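Local coordinates for uncharacterized SRPBCC domain-containing protein (Micromonospora chersina, PDB 6V04) that is of unknown function but belongs to the START/Bet v1-like proteins, is encoded in the dynemicin biosynthetic locus and probably takes part in making dynemicin, at residues D60-D65 with W81-V86; A52-D57 with I66-V71; T198-Q203 with A213-G218; R74-F79 with G93-G98. One frame throughout, in Å; residues are numbered along the deposited sequence. Where two conformers were deposited one is given.

Contact 1: residues D60-D65 with W81-V86; sequences DGDFFD and WSFLGV
The Phe64 ring is sandwiched between two aromatic side chains of 81-86. One face lies flat on the six-membered ring of Trp81, with centroids 3.6 Å apart and planes only 12° from parallel. Over the opposite face comes Phe83, whose CD1 lies 3.5 Å from Phe64 CZ, its ring tilted by 46°. With an alanine in place of Trp81, Phe64 would probably lose the flat partner on one face and be freer to turn. On the other side of the sheet Leu84 CA sits over the face of the Phe63 ring. CG of Phe63 is wedged between its backbone N and carbonyl carbon (chi1 66°), which brings the ring against Leu84 CA. The backbone ladder is antiparallel. Leu84 N donates to Phe63 O at 2.8 Å, and Asp65 and Ser82 exchange a pair of bonds. Ser82 O also takes Gly85 N, from the opposite face of its carbonyl plane, within a type II turn. Farther out, Asp62 OD2 meets the edge of the Phe83 ring, 3.7 Å from its CZ. The Asp62 carboxylate is held by salt bridges to Arg259 and Arg148. A water joins Asp65 OD2 and Gly85 O. Asp60 OD1 accepts from Asp62 N (3.0 Å) in an Asx turn. This is the aromatic end of a beta hairpin in the curved antiparallel sheet of a START/Bet v1-like domain.

Contact 2: residues A52-D57 with I66-V71; sequences ASTRVD and IEVDHV
Ile66 lies alongside Thr54, both side chains pointing the same way, with Thr54 CG2 3.8 Å from Ile66 CB. The CD1 end of Ile66 goes on to Val56, meeting its CG1 at 3.9 Å. Ile66 CG1 stands opposite the carbonyl carbon and beside the backbone N (chi1 -57°); with the chain extended beyond CG1, this carries CD1 across to Val56 on the neighbouring strand. Thr54 OG1 turns to Ala46 O, so its methyl is the branch that packs here. On the other face of the sheet the Glu67 chain bends at chi2 (-79°). Its carboxylate comes to rest against Ser53, with OE1 3.5 Å from Ser53 CB. Three backbone bonds join the strands between the two faces. Thr54 N gives to Ile66 O at 2.9 Å and Ile66 N to Thr54 O at 2.8 Å, while Val68 N reaches Ala52 O at 3.0 Å. The pairing is that of an antiparallel beta hairpin, strands 53-57 and 63-72, in the sheet of a Bet v1-like fold.

Contact 3: residues T198-Q203 with A213-G218; sequences TLRDWQ and AVEIPG
Glu215 and Thr198 lie side by side and point the same way, while Arg200 runs obliquely across Glu215. The two carboxylate oxygens divide the partners. OE1 rests 3.5 Å from Thr198 CB, and OE2 forms a salt bridge with Arg200 NE at 2.9 Å. That bond is weak as a hydrogen bond, bent to 122° at the hydrogen, and the guanidinium stands nearly perpendicular to the carboxylate, at 89°. Bends at chi2 and chi3 turn the arginine toward Thr198, whose CG2 lies over one face of the guanidinium, toward its rim. Arg200 is poorly ordered, so the bridge probably holds loosely. The backbone is firmer. Glu215 N meets Thr198 O at 2.9 Å almost straight on, and Arg200 and Ala213 exchange two bonds, of 2.9 Å from Arg200 N to Ala213 O and 2.8 Å from Ala213 N to Arg200 O. Water links Thr198 N to Glu215 O. Leu199 and Val214 occupy the other face. This hairpin lies in the second antiparallel sheet, where strand 196-205 is flanked by 183-187 and strand 209-214 by 223-230.

Contact 4: residues R74-F79 with G93-G98; sequences RDRLLF and GWTLTG
Strands 76-83 and 90-98 form a beta hairpin, and this contact ties together the ends far from its turn. Trp94 carries the apolar side. Phe79 points the edge of its ring at the tryptophan face in a T-shaped pair, with CZ 3.9 Å from Trp94 CE2 and planes at 85°. Leu77 CD1 packs 3.6 Å from Trp94 CE3. Trp28 of helix 24-32 touches Leu77, and Trp126 meets the Trp94 ring, so this face looks inward. Bonds between backbones join Leu77 and Trp94 in both directions, and Leu96 N reaches Asp75 O at 2.8 Å, nearly straight. A classic beta bulge at Asp75 and Arg76, both facing Glu72, marks where the strand begins. On the opposite face of the sheet Arg76 lies beside Thr95, whose CG2 sits over the centre of the guanidinium. The bend of Arg76 at chi3 (68°) turns the guanidinium back onto Asp75. There NE, at 2.8 Å, and NH2, at 3.1 Å, both grip Asp75 OD1. A leucine in place of Arg76 would probably leave the Asp75 carboxylate without its charged mate and Thr95 CG2 without the flat group beneath it. A water also donates to Asp75 OD1 and to Leu96 O.

Overall arrangement
Contacts 1, 2 and 4 belong to one antiparallel sheet, in which strands 53-57, 63-72, 76-83 and 90-98 are consecutive neighbours. Contacts 1 and 2 share strand 63-72, and contacts 1 and 4 share 76-83. Contacts 2 and 4 meet through backbone bonds between Asp69, His70 and Leu78. Contact 3 stands apart in the second sheet, with centres about 45 Å from contact 4. Contact 1 is closest to the centre of the chain and is mainly aromatic. Contact 4 is farther out but still has a buried tryptophan face, with a charged pair on the other. Contact 2 has small aliphatic packing, and contact 3 is held by its backbone bonds, with a weak salt bridge from a poorly ordered, exposed arginine on one face.

Contact 1: residues D60-D65 with W81-V86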
loop_
_atom_site.group_PDB
_atom_site.type_symbol
_atom_site.label_atom_id
_atom_site.label_comp_id
_atom_site.label_asym_id
_atom_site.label_seq_id
_atom_site.Cartn_x
_atom_site.Cartn_y
_atom_site.Cartn_z
ATOM N N ASP A 60 3.341 -9.672 -1.264
ATOM C CA ASP A 60 4.506 -9.082 -0.622
ATOM C C ASP A 60 4.174 -8.447 0.719
ATOM O O ASP A 60 5.000 -7.703 1.260
ATOM C CB ASP A 60 5.167 -8.042 -1.545
ATOM C CG ASP A 60 4.260 -6.887 -1.875
ATOM O OD1 ASP A 60 3.112 -6.897 -1.404
ATOM O OD2 ASP A 60 4.728 -5.996 -2.605
ATOM N N GLY A 61 2.995 -8.712 1.273
ATOM C CA GLY A 61 2.521 -8.055 2.469
ATOM C C GLY A 61 1.451 -7.021 2.202
ATOM O O GLY A 61 0.670 -6.719 3.110
ATOM N N ASP A 62 1.394 -6.478 0.997
ATOM C CA ASP A 62 0.415 -5.451 0.656
ATOM C C ASP A 62 -0.894 -6.080 0.184
ATOM O O ASP A 62 -0.914 -7.135 -0.463
ATOM C CB ASP A 62 0.948 -4.531 -0.444
ATOM C CG ASP A 62 2.011 -3.555 0.042
ATOM O OD1 ASP A 62 2.370 -3.542 1.238
ATOM O OD2 ASP A 62 2.484 -2.794 -0.827
ATOM N N PHE A 63 -1.997 -5.403 0.492
ATOM C CA PHE A 63 -3.317 -5.869 0.093
ATOM C C PHE A 63 -4.278 -4.696 0.235
ATOM O O PHE A 63 -3.969 -3.715 0.913
ATOM C CB PHE A 63 -3.788 -7.046 0.939
ATOM C CG PHE A 63 -4.038 -6.716 2.380
ATOM C CD1 PHE A 63 -2.998 -6.708 3.293
ATOM C CD2 PHE A 63 -5.327 -6.459 2.836
ATOM C CE1 PHE A 63 -3.232 -6.433 4.630
ATOM C CE2 PHE A 63 -5.560 -6.186 4.169
ATOM C CZ PHE A 63 -4.509 -6.175 5.066
ATOM N N PHE A 64 -5.448 -4.818 -0.404
ATOM C CA PHE A 64 -6.591 -3.935 -0.173
ATOM C C PHE A 64 -7.793 -4.785 0.204
ATOM O O PHE A 64 -8.045 -5.831 -0.415
ATOM C CB PHE A 64 -7.012 -3.117 -1.409
ATOM C CG PHE A 64 -6.045 -2.065 -1.854
ATOM C CD1 PHE A 64 -5.050 -2.374 -2.757
ATOM C CD2 PHE A 64 -6.196 -0.738 -1.453
ATOM C CE1 PHE A 64 -4.179 -1.418 -3.208
ATOM C CE2 PHE A 64 -5.330 0.227 -1.909
ATOM C CZ PHE A 64 -4.326 -0.102 -2.792
ATOM N N ASP A 65 -8.547 -4.331 1.204
ATOM C CA ASP A 65 -9.894 -4.835 1.441
ATOM C C ASP A 65 -10.868 -4.071 0.547
ATOM O O ASP A 65 -10.827 -2.841 0.502
ATOM C CB ASP A 65 -10.291 -4.663 2.907
ATOM C CG ASP A 65 -9.560 -5.611 3.842
ATOM O OD1 ASP A 65 -9.119 -6.684 3.394
ATOM O OD2 ASP A 65 -9.446 -5.272 5.042
ATOM N N TRP A 81 -12.196 0.704 -1.576
ATOM C CA TRP A 81 -11.210 -0.151 -0.935
ATOM C C TRP A 81 -10.397 0.613 0.100
ATOM O O TRP A 81 -10.406 1.845 0.167
ATOM C CB TRP A 81 -10.334 -0.835 -1.987
ATOM C CG TRP A 81 -9.305 -0.041 -2.755
ATOM C CD1 TRP A 81 -8.886 1.234 -2.555
ATOM C CD2 TRP A 81 -8.543 -0.543 -3.857
ATOM N NE1 TRP A 81 -7.924 1.571 -3.479
ATOM C CE2 TRP A 81 -7.688 0.486 -4.281
ATOM C CE3 TRP A 81 -8.501 -1.776 -4.517
ATOM C CZ2 TRP A 81 -6.793 0.326 -5.344
ATOM C CZ3 TRP A 81 -7.616 -1.934 -5.574
ATOM C CH2 TRP A 81 -6.771 -0.898 -5.970
ATOM N N SER A 82 -9.689 -0.172 0.923
ATOM C CA SER A 82 -8.923 0.319 2.060
ATOM C C SER A 82 -7.566 -0.368 2.046
ATOM O O SER A 82 -7.495 -1.596 2.188
ATOM C CB SER A 82 -9.654 0.026 3.373
ATOM O OG SER A 82 -8.838 0.298 4.498
ATOM N N PHE A 83 -6.497 0.417 1.891
ATOM C CA PHE A 83 -5.157 -0.163 1.796
ATOM C C PHE A 83 -4.730 -0.745 3.135
ATOM O O PHE A 83 -4.796 -0.087 4.175
ATOM C CB PHE A 83 -4.150 0.881 1.328
ATOM C CG PHE A 83 -2.790 0.326 1.017
ATOM C CD1 PHE A 83 -2.644 -0.769 0.193
ATOM C CD2 PHE A 83 -1.663 0.943 1.517
ATOM C CE1 PHE A 83 -1.380 -1.267 -0.088
ATOM C CE2 PHE A 83 -0.409 0.439 1.234
ATOM C CZ PHE A 83 -0.275 -0.628 0.418
ATOM N N LEU A 84 -4.265 -1.987 3.093
ATOM C CA LEU A 84 -3.844 -2.745 4.272
ATOM C C LEU A 84 -4.975 -2.910 5.276
ATOM O O LEU A 84 -4.734 -3.248 6.444
ATOM C CB LEU A 84 -2.620 -2.104 4.948
ATOM C CG LEU A 84 -1.427 -1.835 4.040
ATOM C CD1 LEU A 84 -0.372 -1.050 4.824
ATOM C CD2 LEU A 84 -0.858 -3.114 3.487
ATOM N N GLY A 85 -6.220 -2.672 4.844
ATOM C CA GLY A 85 -7.359 -2.755 5.723
ATOM C C GLY A 85 -7.499 -1.615 6.706
ATOM O O GLY A 85 -8.482 -1.587 7.450
ATOM N N VAL A 86 -6.562 -0.673 6.722
ATOM C CA VAL A 86 -6.581 0.421 7.681
ATOM C C VAL A 86 -6.641 1.784 7.019
ATOM O O VAL A 86 -6.998 2.761 7.693
ATOM C CB VAL A 86 -5.361 0.350 8.624
ATOM C CG1 VAL A 86 -5.316 -0.992 9.288
ATOM C CG2 VAL A 86 -4.052 0.626 7.872
HETATM O O HOH W 1 -10.878 -3.355 6.211
#

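Contact 2: residues A52-D57 with I66-V71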
loop_
_atom_site.group_PDB
_atom_site.type_symbol
_atom_site.label_atom_id
_atom_site.label_comp_id
_atom_site.label_asym_id
_atom_site.label_seq_id
_atom_site.Cartn_x
_atom_site.Cartn_y
_atom_site.Cartn_z
ATOM N N ALA A 52 -20.841 -7.231 -2.753
ATOM C CA ALA A 52 -20.070 -8.201 -1.996
ATOM C C ALA A 52 -18.659 -7.693 -1.730
ATOM O O ALA A 52 -18.113 -6.873 -2.476
ATOM C CB ALA A 52 -19.987 -9.547 -2.733
ATOM N N SER A 53 -18.067 -8.205 -0.661
ATOM C CA SER A 53 -16.711 -7.848 -0.298
ATOM C C SER A 53 -15.727 -8.846 -0.887
ATOM O O SER A 53 -16.055 -10.013 -1.121
ATOM C CB SER A 53 -16.556 -7.786 1.223
ATOM O OG SER A 53 -16.827 -9.042 1.816
ATOM N N THR A 54 -14.516 -8.366 -1.148
ATOM C CA THR A 54 -13.419 -9.230 -1.549
ATOM C C THR A 54 -12.111 -8.584 -1.099
ATOM O O THR A 54 -12.103 -7.593 -0.362
ATOM C CB THR A 54 -13.478 -9.520 -3.058
ATOM O OG1 THR A 54 -12.510 -10.524 -3.404
ATOM C CG2 THR A 54 -13.237 -8.277 -3.887
ATOM N N ARG A 55 -10.996 -9.128 -1.581
ATOM C CA ARG A 55 -9.672 -8.727 -1.128
ATOM C C ARG A 55 -8.679 -9.015 -2.241
ATOM O O ARG A 55 -8.739 -10.081 -2.856
ATOM C CB ARG A 55 -9.304 -9.499 0.145
ATOM C CG ARG A 55 -8.035 -9.086 0.859
ATOM C CD ARG A 55 -7.880 -9.981 2.084
ATOM N NE ARG A 55 -6.706 -9.705 2.904
ATOM C CZ ARG A 55 -5.477 -10.123 2.626
ATOM N NH1 ARG A 55 -5.240 -10.822 1.523
ATOM N NH2 ARG A 55 -4.480 -9.839 3.453
ATOM N N VAL A 56 -7.760 -8.085 -2.490
ATOM C CA VAL A 56 -6.681 -8.307 -3.446
ATOM C C VAL A 56 -5.364 -8.263 -2.693
ATOM O O VAL A 56 -5.144 -7.390 -1.848
ATOM C CB VAL A 56 -6.697 -7.302 -4.613
ATOM C CG1 VAL A 56 -6.423 -5.881 -4.138
ATOM C CG2 VAL A 56 -5.681 -7.729 -5.661
ATOM N N ASP A 57 -4.515 -9.247 -2.965
ATOM C CA ASP A 57 -3.255 -9.440 -2.263
ATOM C C ASP A 57 -2.140 -9.442 -3.296
ATOM O O ASP A 57 -2.262 -10.113 -4.325
ATOM C CB ASP A 57 -3.299 -10.762 -1.497
ATOM C CG ASP A 57 -2.178 -10.903 -0.520
ATOM O OD1 ASP A 57 -1.016 -10.938 -0.968
ATOM O OD2 ASP A 57 -2.469 -10.966 0.693
ATOM N N ILE A 66 -11.758 -4.793 -0.141
ATOM C CA ILE A 66 -12.604 -4.225 -1.189
ATOM C C ILE A 66 -14.076 -4.471 -0.873
ATOM O O ILE A 66 -14.465 -5.571 -0.465
ATOM C CB ILE A 66 -12.267 -4.831 -2.567
ATOM C CG1 ILE A 66 -10.790 -4.611 -2.903
ATOM C CG2 ILE A 66 -13.185 -4.234 -3.647
ATOM C CD1 ILE A 66 -10.321 -5.362 -4.136
ATOM N N GLU A 67 -14.901 -3.458 -1.120
ATOM C CA GLU A 67 -16.354 -3.594 -1.140
ATOM C C GLU A 67 -16.828 -3.166 -2.522
ATOM O O GLU A 67 -16.557 -2.038 -2.945
ATOM C CB GLU A 67 -17.016 -2.736 -0.059
ATOM C CG GLU A 67 -16.694 -3.160 1.361
ATOM C CD GLU A 67 -17.499 -4.365 1.807
ATOM O OE1 GLU A 67 -18.352 -4.838 1.026
ATOM O OE2 GLU A 67 -17.280 -4.836 2.944
ATOM N N VAL A 68 -17.519 -4.056 -3.225
ATOM C CA VAL A 68 -17.868 -3.842 -4.626
ATOM C C VAL A 68 -19.281 -3.286 -4.702
ATOM O O VAL A 68 -20.228 -3.876 -4.164
ATOM C CB VAL A 68 -17.740 -5.136 -5.444
ATOM C CG1 VAL A 68 -18.223 -4.906 -6.884
ATOM C CG2 VAL A 68 -16.292 -5.658 -5.419
ATOM N N ASP A 69 -19.427 -2.165 -5.396
ATOM C CA ASP A 69 -20.726 -1.531 -5.540
ATOM C C ASP A 69 -21.432 -1.933 -6.816
ATOM O O ASP A 69 -22.637 -2.210 -6.782
ATOM C CB ASP A 69 -20.577 -0.015 -5.485
ATOM C CG ASP A 69 -20.199 0.469 -4.099
ATOM O OD1 ASP A 69 -20.841 0.017 -3.125
ATOM O OD2 ASP A 69 -19.246 1.258 -3.988
ATOM N N HIS A 70 -20.736 -1.977 -7.942
ATOM C CA HIS A 70 -21.414 -2.449 -9.130
ATOM C C HIS A 70 -20.445 -3.029 -10.137
ATOM O O HIS A 70 -19.353 -2.502 -10.357
ATOM C CB HIS A 70 -22.230 -1.351 -9.807
ATOM C CG HIS A 70 -23.349 -1.901 -10.621
ATOM N ND1 HIS A 70 -24.440 -2.518 -10.046
ATOM C CD2 HIS A 70 -23.516 -2.005 -11.958
ATOM C CE1 HIS A 70 -25.246 -2.950 -10.995
ATOM N NE2 HIS A 70 -24.705 -2.657 -12.164
ATOM N N VAL A 71 -20.900 -4.111 -10.758
ATOM C CA VAL A 71 -20.210 -4.804 -11.833
ATOM C C VAL A 71 -21.157 -4.771 -13.029
ATOM O O VAL A 71 -22.213 -5.421 -13.014
ATOM C CB VAL A 71 -19.846 -6.242 -11.441
ATOM C CG1 VAL A 71 -19.154 -6.960 -12.597
ATOM C CG2 VAL A 71 -18.983 -6.237 -10.191
#

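Contact 3: residues T198-Q203 with A213-G218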
loop_
_atom_site.group_PDB
_atom_site.type_symbol
_atom_site.label_atom_id
_atom_site.label_comp_id
_atom_site.label_asym_id
_atom_site.label_seq_id
_atom_site.Cartn_x
_atom_site.Cartn_y
_atom_site.Cartn_z
ATOM N N THR A 198 18.492 -3.577 15.236
ATOM C CA THR A 198 19.073 -2.357 15.785
ATOM C C THR A 198 18.442 -1.115 15.154
ATOM O O THR A 198 18.374 -0.984 13.925
ATOM C CB THR A 198 20.575 -2.340 15.551
ATOM O OG1 THR A 198 21.180 -3.462 16.208
ATOM C CG2 THR A 198 21.180 -1.056 16.094
ATOM N N LEU A 199 18.027 -0.185 16.001
ATOM C CA LEU A 199 17.443 1.083 15.583
ATOM C C LEU A 199 18.483 2.169 15.821
ATOM O O LEU A 199 19.101 2.211 16.894
ATOM C CB LEU A 199 16.160 1.352 16.371
ATOM C CG LEU A 199 15.292 2.528 15.927
ATOM C CD1 LEU A 199 13.852 2.313 16.337
ATOM C CD2 LEU A 199 15.824 3.810 16.540
ATOM N N ARG A 200 18.694 3.024 14.822
ATOM C CA ARG A 200 19.703 4.074 14.871
ATOM C C ARG A 200 19.101 5.401 14.420
ATOM O O ARG A 200 18.093 5.447 13.711
ATOM C CB ARG A 200 20.909 3.778 13.968
ATOM C CG ARG A 200 21.621 2.462 14.230
ATOM C CD ARG A 200 22.384 2.448 15.551
ATOM N NE ARG A 200 23.646 1.718 15.431
ATOM C CZ ARG A 200 24.280 1.123 16.439
ATOM N NH1 ARG A 200 23.773 1.148 17.665
ATOM N NH2 ARG A 200 25.423 0.488 16.216
ATOM N N ASP A 201 19.782 6.484 14.793
ATOM C CA ASP A 201 19.482 7.823 14.272
ATOM C C ASP A 201 18.035 8.239 14.535
ATOM O O ASP A 201 17.384 8.865 13.694
ATOM C CB ASP A 201 19.805 7.902 12.780
ATOM C CG ASP A 201 21.282 7.663 12.493
ATOM O OD1 ASP A 201 22.119 8.069 13.325
ATOM O OD2 ASP A 201 21.603 7.067 11.445
ATOM N N TRP A 202 17.535 7.935 15.727
ATOM C CA TRP A 202 16.195 8.374 16.112
ATOM C C TRP A 202 16.124 9.898 16.152
ATOM O O TRP A 202 16.912 10.536 16.856
ATOM C CB TRP A 202 15.856 7.795 17.484
ATOM C CG TRP A 202 14.533 8.205 18.082
ATOM C CD1 TRP A 202 14.294 9.287 18.880
ATOM C CD2 TRP A 202 13.286 7.514 17.956
ATOM N NE1 TRP A 202 12.964 9.321 19.245
ATOM C CE2 TRP A 202 12.326 8.244 18.691
ATOM C CE3 TRP A 202 12.882 6.359 17.286
ATOM C CZ2 TRP A 202 11.006 7.837 18.791
ATOM C CZ3 TRP A 202 11.568 5.963 17.379
ATOM C CH2 TRP A 202 10.644 6.697 18.120
ATOM N N GLN A 203 15.187 10.476 15.396
ATOM C CA GLN A 203 14.970 11.924 15.376
ATOM C C GLN A 203 13.469 12.181 15.387
ATOM O O GLN A 203 12.789 11.936 14.390
ATOM C CB GLN A 203 15.617 12.576 14.152
ATOM C CG GLN A 203 17.136 12.439 14.081
ATOM C CD GLN A 203 17.859 13.132 15.221
ATOM O OE1 GLN A 203 17.348 14.081 15.816
ATOM N NE2 GLN A 203 19.061 12.653 15.531
ATOM N N ALA A 213 16.556 4.821 11.396
ATOM C CA ALA A 213 17.103 3.796 10.530
ATOM C C ALA A 213 16.995 2.465 11.246
ATOM O O ALA A 213 17.080 2.406 12.474
ATOM C CB ALA A 213 18.559 4.087 10.184
ATOM N N VAL A 214 16.756 1.409 10.479
ATOM C CA VAL A 214 16.771 0.048 11.016
ATOM C C VAL A 214 17.849 -0.745 10.292
ATOM O O VAL A 214 17.813 -0.892 9.061
ATOM C CB VAL A 214 15.399 -0.627 10.895
ATOM C CG1 VAL A 214 15.457 -2.028 11.498
ATOM C CG2 VAL A 214 14.338 0.200 11.591
ATOM N N GLU A 215 18.809 -1.246 11.062
ATOM C CA GLU A 215 19.886 -2.058 10.526
ATOM C C GLU A 215 19.375 -3.463 10.270
ATOM O O GLU A 215 18.578 -3.989 11.047
ATOM C CB GLU A 215 21.052 -2.132 11.508
ATOM C CG GLU A 215 21.702 -0.831 11.851
ATOM C CD GLU A 215 22.905 -1.017 12.764
ATOM O OE1 GLU A 215 23.172 -2.168 13.182
ATOM O OE2 GLU A 215 23.574 -0.010 13.064
ATOM N N ILE A 216 19.872 -4.076 9.202
ATOM C CA ILE A 216 19.514 -5.434 8.815
ATOM C C ILE A 216 20.769 -6.299 8.894
ATOM O O ILE A 216 21.754 -6.012 8.208
ATOM C CB ILE A 216 18.921 -5.474 7.398
ATOM C CG1 ILE A 216 17.723 -4.506 7.288
ATOM C CG2 ILE A 216 18.543 -6.895 7.025
ATOM C CD1 ILE A 216 16.555 -4.842 8.216
ATOM N N PRO A 217 20.788 -7.358 9.703
ATOM C CA PRO A 217 21.972 -8.223 9.763
ATOM C C PRO A 217 22.383 -8.717 8.385
ATOM O O PRO A 217 21.567 -9.244 7.618
ATOM C CB PRO A 217 21.522 -9.371 10.671
ATOM C CG PRO A 217 20.428 -8.790 11.503
ATOM C CD PRO A 217 19.720 -7.840 10.596
ATOM N N GLY A 218 23.658 -8.519 8.061
ATOM C CA GLY A 218 24.227 -8.988 6.819
ATOM C C GLY A 218 24.199 -7.988 5.684
ATOM O O GLY A 218 24.847 -8.224 4.657
HETATM O O HOH W 2 19.817 -5.175 13.264
#

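Contact 4: residues R74-F79 with G93-G98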
loop_
_atom_site.group_PDB
_atom_site.type_symbol
_atom_site.label_atom_id
_atom_site.label_comp_id
_atom_site.label_asym_id
_atom_site.label_seq_id
_atom_site.Cartn_x
_atom_site.Cartn_y
_atom_site.Cartn_z
ATOM N N ARG A 74 -18.659 -5.816 -19.356
ATOM C CA ARG A 74 -18.050 -5.158 -20.515
ATOM C C ARG A 74 -18.215 -3.639 -20.473
ATOM O O ARG A 74 -18.149 -2.968 -21.504
ATOM C CB ARG A 74 -18.601 -5.737 -21.815
ATOM C CG ARG A 74 -18.266 -7.215 -21.987
ATOM C CD ARG A 74 -18.996 -7.844 -23.161
ATOM N NE ARG A 74 -20.444 -7.776 -22.994
ATOM C CZ ARG A 74 -21.149 -8.591 -22.213
ATOM N NH1 ARG A 74 -20.543 -9.544 -21.518
ATOM N NH2 ARG A 74 -22.466 -8.448 -22.125
ATOM N N ASP A 75 -18.378 -3.091 -19.269
ATOM C CA ASP A 75 -18.606 -1.665 -19.100
ATOM C C ASP A 75 -17.757 -1.113 -17.959
ATOM O O ASP A 75 -16.813 -0.350 -18.203
ATOM C CB ASP A 75 -20.096 -1.417 -18.867
ATOM C CG ASP A 75 -20.435 0.047 -18.714
ATOM O OD1 ASP A 75 -19.516 0.880 -18.596
ATOM O OD2 ASP A 75 -21.640 0.362 -18.720
ATOM N N ARG A 76 -18.060 -1.470 -16.714
ATOM C CA ARG A 76 -17.276 -0.877 -15.639
ATOM C C ARG A 76 -17.406 -1.662 -14.341
ATOM O O ARG A 76 -18.335 -2.450 -14.139
ATOM C CB ARG A 76 -17.680 0.576 -15.407
ATOM C CG ARG A 76 -19.004 0.724 -14.721
ATOM C CD ARG A 76 -19.494 2.154 -14.855
ATOM N NE ARG A 76 -19.834 2.438 -16.240
ATOM C CZ ARG A 76 -20.117 3.646 -16.707
ATOM N NH1 ARG A 76 -20.088 4.693 -15.899
ATOM N NH2 ARG A 76 -20.418 3.800 -17.987
ATOM N N LEU A 77 -16.411 -1.447 -13.484
ATOM C CA LEU A 77 -16.384 -1.920 -12.113
ATOM C C LEU A 77 -16.309 -0.704 -11.207
ATOM O O LEU A 77 -15.442 0.149 -11.402
ATOM C CB LEU A 77 -15.160 -2.810 -11.865
ATOM C CG LEU A 77 -15.071 -4.085 -12.695
ATOM C CD1 LEU A 77 -13.640 -4.601 -12.706
ATOM C CD2 LEU A 77 -16.000 -5.124 -12.119
ATOM N N LEU A 78 -17.204 -0.627 -10.226
ATOM C CA LEU A 78 -17.194 0.438 -9.233
ATOM C C LEU A 78 -17.082 -0.198 -7.859
ATOM O O LEU A 78 -17.928 -1.020 -7.488
ATOM C CB LEU A 78 -18.460 1.286 -9.322
ATOM C CG LEU A 78 -18.684 1.864 -10.711
ATOM C CD1 LEU A 78 -20.015 2.592 -10.761
ATOM C CD2 LEU A 78 -17.566 2.803 -11.076
ATOM N N PHE A 79 -16.076 0.217 -7.100
ATOM C CA PHE A 79 -15.814 -0.381 -5.802
ATOM C C PHE A 79 -15.097 0.609 -4.899
ATOM O O PHE A 79 -14.611 1.656 -5.332
ATOM C CB PHE A 79 -15.011 -1.690 -5.945
ATOM C CG PHE A 79 -13.727 -1.564 -6.735
ATOM C CD1 PHE A 79 -13.725 -1.702 -8.114
ATOM C CD2 PHE A 79 -12.519 -1.358 -6.097
ATOM C CE1 PHE A 79 -12.542 -1.603 -8.834
ATOM C CE2 PHE A 79 -11.339 -1.256 -6.820
ATOM C CZ PHE A 79 -11.354 -1.382 -8.184
ATOM N N GLY A 93 -13.003 3.454 -9.733
ATOM C CA GLY A 93 -13.773 3.028 -10.888
ATOM C C GLY A 93 -12.873 2.571 -12.014
ATOM O O GLY A 93 -11.856 3.213 -12.290
ATOM N N TRP A 94 -13.199 1.433 -12.636
ATOM C CA TRP A 94 -12.527 0.952 -13.837
ATOM C C TRP A 94 -13.575 0.924 -14.936
ATOM O O TRP A 94 -14.531 0.149 -14.856
ATOM C CB TRP A 94 -11.936 -0.444 -13.639
ATOM C CG TRP A 94 -10.810 -0.571 -12.675
ATOM C CD1 TRP A 94 -10.183 0.424 -11.980
ATOM C CD2 TRP A 94 -10.165 -1.795 -12.301
ATOM N NE1 TRP A 94 -9.178 -0.117 -11.196
ATOM C CE2 TRP A 94 -9.159 -1.472 -11.376
ATOM C CE3 TRP A 94 -10.350 -3.138 -12.663
ATOM C CZ2 TRP A 94 -8.338 -2.439 -10.801
ATOM C CZ3 TRP A 94 -9.530 -4.095 -12.091
ATOM C CH2 TRP A 94 -8.538 -3.738 -11.174
ATOM N N THR A 95 -13.416 1.776 -15.947
ATOM C CA THR A 95 -14.433 1.963 -16.975
ATOM C C THR A 95 -13.830 1.695 -18.344
ATOM O O THR A 95 -12.766 2.231 -18.672
ATOM C CB THR A 95 -15.016 3.375 -16.909
ATOM O OG1 THR A 95 -15.447 3.637 -15.566
ATOM C CG2 THR A 95 -16.188 3.542 -17.886
ATOM N N LEU A 96 -14.506 0.861 -19.131
ATOM C CA LEU A 96 -14.058 0.501 -20.468
ATOM C C LEU A 96 -14.867 1.248 -21.511
ATOM O O LEU A 96 -16.101 1.267 -21.450
ATOM C CB LEU A 96 -14.213 -0.992 -20.728
ATOM C CG LEU A 96 -13.357 -1.904 -19.862
ATOM C CD1 LEU A 96 -13.498 -3.325 -20.354
ATOM C CD2 LEU A 96 -11.901 -1.455 -19.861
ATOM N N THR A 97 -14.172 1.814 -22.488
ATOM C CA THR A 97 -14.810 2.397 -23.657
ATOM C C THR A 97 -14.182 1.792 -24.901
ATOM O O THR A 97 -12.954 1.791 -25.047
ATOM C CB THR A 97 -14.682 3.921 -23.658
ATOM O OG1 THR A 97 -13.305 4.303 -23.678
ATOM C CG2 THR A 97 -15.323 4.498 -22.408
ATOM N N GLY A 98 -15.025 1.237 -25.766
ATOM C CA GLY A 98 -14.541 0.653 -26.999
ATOM C C GLY A 98 -14.333 1.698 -28.078
ATOM O O GLY A 98 -15.001 2.728 -28.123
HETATM O O HOH W 3 -18.256 2.269 -20.491
#